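PDB 1WE1: heme oxygenase 1 from Synechocystis sp., which opens the heme b ring with molecular oxygen and reductase electrons, giving biliverdin IXalpha, carbon monoxide and ferrous iron, probably for synthesis of photosynthetic antenna chromophores. Local coordinates for residues V23-C28 / K201-L206. Numbering follows the deposited sequence.
Sequences VGFVKC and KMFNEL. With HEM (protoporphyrin IX containing Fe), chain H.
Phe25 N, in the first turn of helix 24-30, donates to a water whose oxygen lies 2.7 Å away, and that water gives a weak, long bond (3.5 Å) to Asn204 OD1. The two segments, 23-28 and 201-206, share no direct hydrogen bond, so this water is a tenuous polar bridge between them. The amide oxygen of Asn204 also lies against a methyl, Val23 CG1, at 3.4 Å; although the CB of Asn204 points away from 23-28, the end of its side chain turns back to reach it. The rest of the contact is mostly apolar, and the backbones approach closely, with the CA atoms of Phe25 and Phe203 6.0 Å apart. With CG of Phe25 anti to its backbone N (chi1 -179°), the ring runs alongside Leu206, both side chains pointing the same way and CE1 meeting Leu206 CB at 3.7 Å. Phe25 CB lies 3.6 Å from Phe203 O, a carbonyl that also accepts the backbone N-H of Leu206. In Phe203, CG is anti to the carbonyl carbon (chi1 -61°), and the ring extends past Val26, whose CG2 approaches CD2 obliquely at 3.6 Å. Farther along that ring, Phe203 CE2 reaches the heme vinyl carbon CBB at 3.7 Å, while Val26 CG1 faces the heme methyl CMC, so Val26 and Phe203 both line the heme pocket. In this all-helical heme oxygenase fold, the contact joins the start of helix 24-30 to the C-terminal part of helix 182-205; helix 36-59 packs on Phe25 and Phe203 through Ser38 and Leu42, and helix 207-222 meets Phe25 through Leu210.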
loop_
_atom_site.group_PDB
_atom_site.type_symbol
_atom_site.label_atom_id
_atom_site.label_comp_id
_atom_site.label_asym_id
_atom_site.label_seq_id
_atom_site.Cartn_x
_atom_site.Cartn_y
_atom_site.Cartn_z
ATOM N N VAL A 23 -3.036 14.483 -4.066
ATOM C CA VAL A 23 -4.278 14.021 -4.653
ATOM C C VAL A 23 -5.409 14.563 -3.770
ATOM O O VAL A 23 -5.272 14.595 -2.547
ATOM C CB VAL A 23 -4.326 12.490 -4.657
ATOM C CG1 VAL A 23 -5.707 12.004 -5.075
ATOM C CG2 VAL A 23 -3.248 11.951 -5.582
ATOM N N GLY A 24 -6.506 14.995 -4.392
ATOM C CA GLY A 24 -7.637 15.525 -3.645
ATOM C C GLY A 24 -8.045 14.655 -2.466
ATOM O O GLY A 24 -8.084 15.108 -1.324
ATOM N N PHE A 25 -8.348 13.393 -2.743
ATOM C CA PHE A 25 -8.739 12.457 -1.700
ATOM C C PHE A 25 -7.739 12.486 -0.535
ATOM O O PHE A 25 -8.139 12.594 0.635
ATOM C CB PHE A 25 -8.807 11.043 -2.280
ATOM C CG PHE A 25 -9.233 10.002 -1.289
ATOM C CD1 PHE A 25 -10.586 9.696 -1.112
ATOM C CD2 PHE A 25 -8.286 9.343 -0.508
ATOM C CE1 PHE A 25 -10.992 8.743 -0.160
ATOM C CE2 PHE A 25 -8.679 8.393 0.447
ATOM C CZ PHE A 25 -10.038 8.096 0.618
ATOM N N VAL A 26 -6.444 12.390 -0.865
ATOM C CA VAL A 26 -5.374 12.388 0.137
ATOM C C VAL A 26 -5.295 13.690 0.910
ATOM O O VAL A 26 -5.160 13.679 2.136
ATOM C CB VAL A 26 -3.998 12.084 -0.503
ATOM C CG1 VAL A 26 -2.857 12.424 0.473
ATOM C CG2 VAL A 26 -3.939 10.607 -0.876
ATOM N N LYS A 27 -5.384 14.813 0.208
ATOM C CA LYS A 27 -5.347 16.103 0.883
ATOM C C LYS A 27 -6.413 16.156 1.977
ATOM O O LYS A 27 -6.148 16.594 3.096
ATOM C CB LYS A 27 -5.600 17.236 -0.105
ATOM C CG LYS A 27 -4.396 17.641 -0.897
ATOM C CD LYS A 27 -4.697 18.875 -1.726
ATOM C CE LYS A 27 -3.449 19.357 -2.441
ATOM N NZ LYS A 27 -3.752 20.478 -3.362
ATOM N N CYS A 28 -7.624 15.712 1.642
ATOM C CA CYS A 28 -8.711 15.714 2.605
ATOM C C CYS A 28 -8.397 14.776 3.764
ATOM O O CYS A 28 -8.652 15.103 4.921
ATOM C CB CYS A 28 -10.027 15.302 1.928
ATOM S SG CYS A 28 -10.671 16.520 0.735
ATOM N N LYS A 201 -4.390 6.188 -8.707
ATOM C CA LYS A 201 -5.616 6.030 -9.469
ATOM C C LYS A 201 -6.741 5.477 -8.584
ATOM O O LYS A 201 -7.912 5.817 -8.769
ATOM C CB LYS A 201 -5.386 5.141 -10.696
ATOM C CG LYS A 201 -6.508 5.289 -11.714
ATOM C CD LYS A 201 -6.165 4.734 -13.084
ATOM C CE LYS A 201 -7.339 4.950 -14.044
ATOM N NZ LYS A 201 -6.966 4.737 -15.478
ATOM N N MET A 202 -6.391 4.629 -7.618
ATOM C CA MET A 202 -7.396 4.096 -6.707
ATOM C C MET A 202 -7.978 5.248 -5.867
ATOM O O MET A 202 -9.189 5.304 -5.624
ATOM C CB MET A 202 -6.788 3.032 -5.794
ATOM C CG MET A 202 -6.464 1.734 -6.508
ATOM S SD MET A 202 -5.941 0.365 -5.426
ATOM C CE MET A 202 -4.413 1.026 -4.742
ATOM N N PHE A 203 -7.111 6.169 -5.441
ATOM C CA PHE A 203 -7.531 7.315 -4.636
ATOM C C PHE A 203 -8.479 8.214 -5.416
ATOM O O PHE A 203 -9.511 8.649 -4.897
ATOM C CB PHE A 203 -6.337 8.164 -4.200
ATOM C CG PHE A 203 -5.336 7.442 -3.346
ATOM C CD1 PHE A 203 -5.709 6.360 -2.555
ATOM C CD2 PHE A 203 -4.015 7.892 -3.291
ATOM C CE1 PHE A 203 -4.778 5.734 -1.713
ATOM C CE2 PHE A 203 -3.068 7.279 -2.455
ATOM C CZ PHE A 203 -3.446 6.198 -1.663
ATOM N N ASN A 204 -8.113 8.515 -6.658
ATOM C CA ASN A 204 -8.945 9.364 -7.504
ATOM C C ASN A 204 -10.341 8.757 -7.728
ATOM O O ASN A 204 -11.324 9.490 -7.856
ATOM C CB ASN A 204 -8.252 9.619 -8.845
ATOM C CG ASN A 204 -7.119 10.616 -8.728
ATOM O OD1 ASN A 204 -7.267 11.667 -8.096
ATOM N ND2 ASN A 204 -5.981 10.302 -9.347
ATOM N N GLU A 205 -10.418 7.426 -7.766
ATOM C CA GLU A 205 -11.691 6.728 -7.945
ATOM C C GLU A 205 -12.637 7.036 -6.787
ATOM O O GLU A 205 -13.856 6.906 -6.909
ATOM C CB GLU A 205 -11.486 5.214 -7.979
ATOM C CG GLU A 205 -11.228 4.615 -9.329
ATOM C CD GLU A 205 -11.051 3.109 -9.244
ATOM O OE1 GLU A 205 -11.057 2.441 -10.299
ATOM O OE2 GLU A 205 -10.894 2.593 -8.113
ATOM N N LEU A 206 -12.075 7.438 -5.659
ATOM C CA LEU A 206 -12.899 7.712 -4.509
ATOM C C LEU A 206 -13.265 9.164 -4.338
ATOM O O LEU A 206 -14.027 9.491 -3.442
ATOM C CB LEU A 206 -12.212 7.198 -3.248
ATOM C CG LEU A 206 -12.426 5.730 -2.871
ATOM C CD1 LEU A 206 -12.908 4.909 -4.066
ATOM C CD2 LEU A 206 -11.134 5.184 -2.310
HETATM C CHA HEM H . 8.024 7.259 2.834
HETATM C CHB HEM H . 5.130 4.899 -0.240
HETATM C CHC HEM H . 1.784 8.327 0.541
HETATM C CHD HEM H . 4.099 9.559 4.559
HETATM C C1A HEM H . 7.612 6.371 1.817
HETATM C C2A HEM H . 8.439 5.385 1.139
HETATM C C3A HEM H . 7.632 4.751 0.236
HETATM C C4A HEM H . 6.287 5.315 0.421
HETATM C CMA HEM H . 7.986 3.678 -0.749
HETATM C CAA HEM H . 9.900 5.087 1.440
HETATM C CBA HEM H . 10.918 6.114 0.886
HETATM C CGA HEM H . 12.274 5.805 1.160
HETATM O O1A HEM H . 12.942 5.282 0.183
HETATM O O2A HEM H . 12.816 6.002 2.266
HETATM C C1B HEM H . 3.950 5.655 -0.333
HETATM C C2B HEM H . 2.868 5.397 -1.283
HETATM C C3B HEM H . 1.900 6.324 -1.025
HETATM C C4B HEM H . 2.433 7.190 0.025
HETATM C CMB HEM H . 2.875 4.286 -2.302
HETATM C CAB HEM H . 0.512 6.451 -1.623
HETATM C CBB HEM H . 0.497 6.773 -3.141
HETATM C C1C HEM H . 2.064 8.913 1.750
HETATM C C2C HEM H . 1.192 9.822 2.478
HETATM C C3C HEM H . 1.954 10.329 3.468
HETATM C C4C HEM H . 3.152 9.525 3.543
HETATM C CMC HEM H . -0.261 10.090 2.136
HETATM C CAC HEM H . 1.642 11.543 4.346
HETATM C CBC HEM H . 0.877 11.118 5.631
HETATM C C1D HEM H . 5.406 9.021 4.471
HETATM C C2D HEM H . 6.461 9.264 5.452
HETATM C C3D HEM H . 7.544 8.585 4.996
HETATM C C4D HEM H . 7.164 7.974 3.698
HETATM C CMD HEM H . 6.270 10.117 6.665
HETATM C CAD HEM H . 8.917 8.423 5.603
HETATM C CBD HEM H . 9.966 9.473 5.021
HETATM C CGD HEM H . 11.304 9.163 5.361
HETATM O O1D HEM H . 11.726 7.948 5.300
HETATM O O2D HEM H . 12.101 10.076 5.724
HETATM N NA HEM H . 6.318 6.328 1.355
HETATM N NB HEM H . 3.669 6.742 0.464
HETATM N NC HEM H . 3.265 8.704 2.451
HETATM N ND HEM H . 5.857 8.199 3.440
HETATM FE FE HEM H . 4.795 7.502 1.925
HETATM O O HOH W 1 -8.910 12.862 -5.297
HETATM O O HOH W 2 4.259 6.151 2.987
#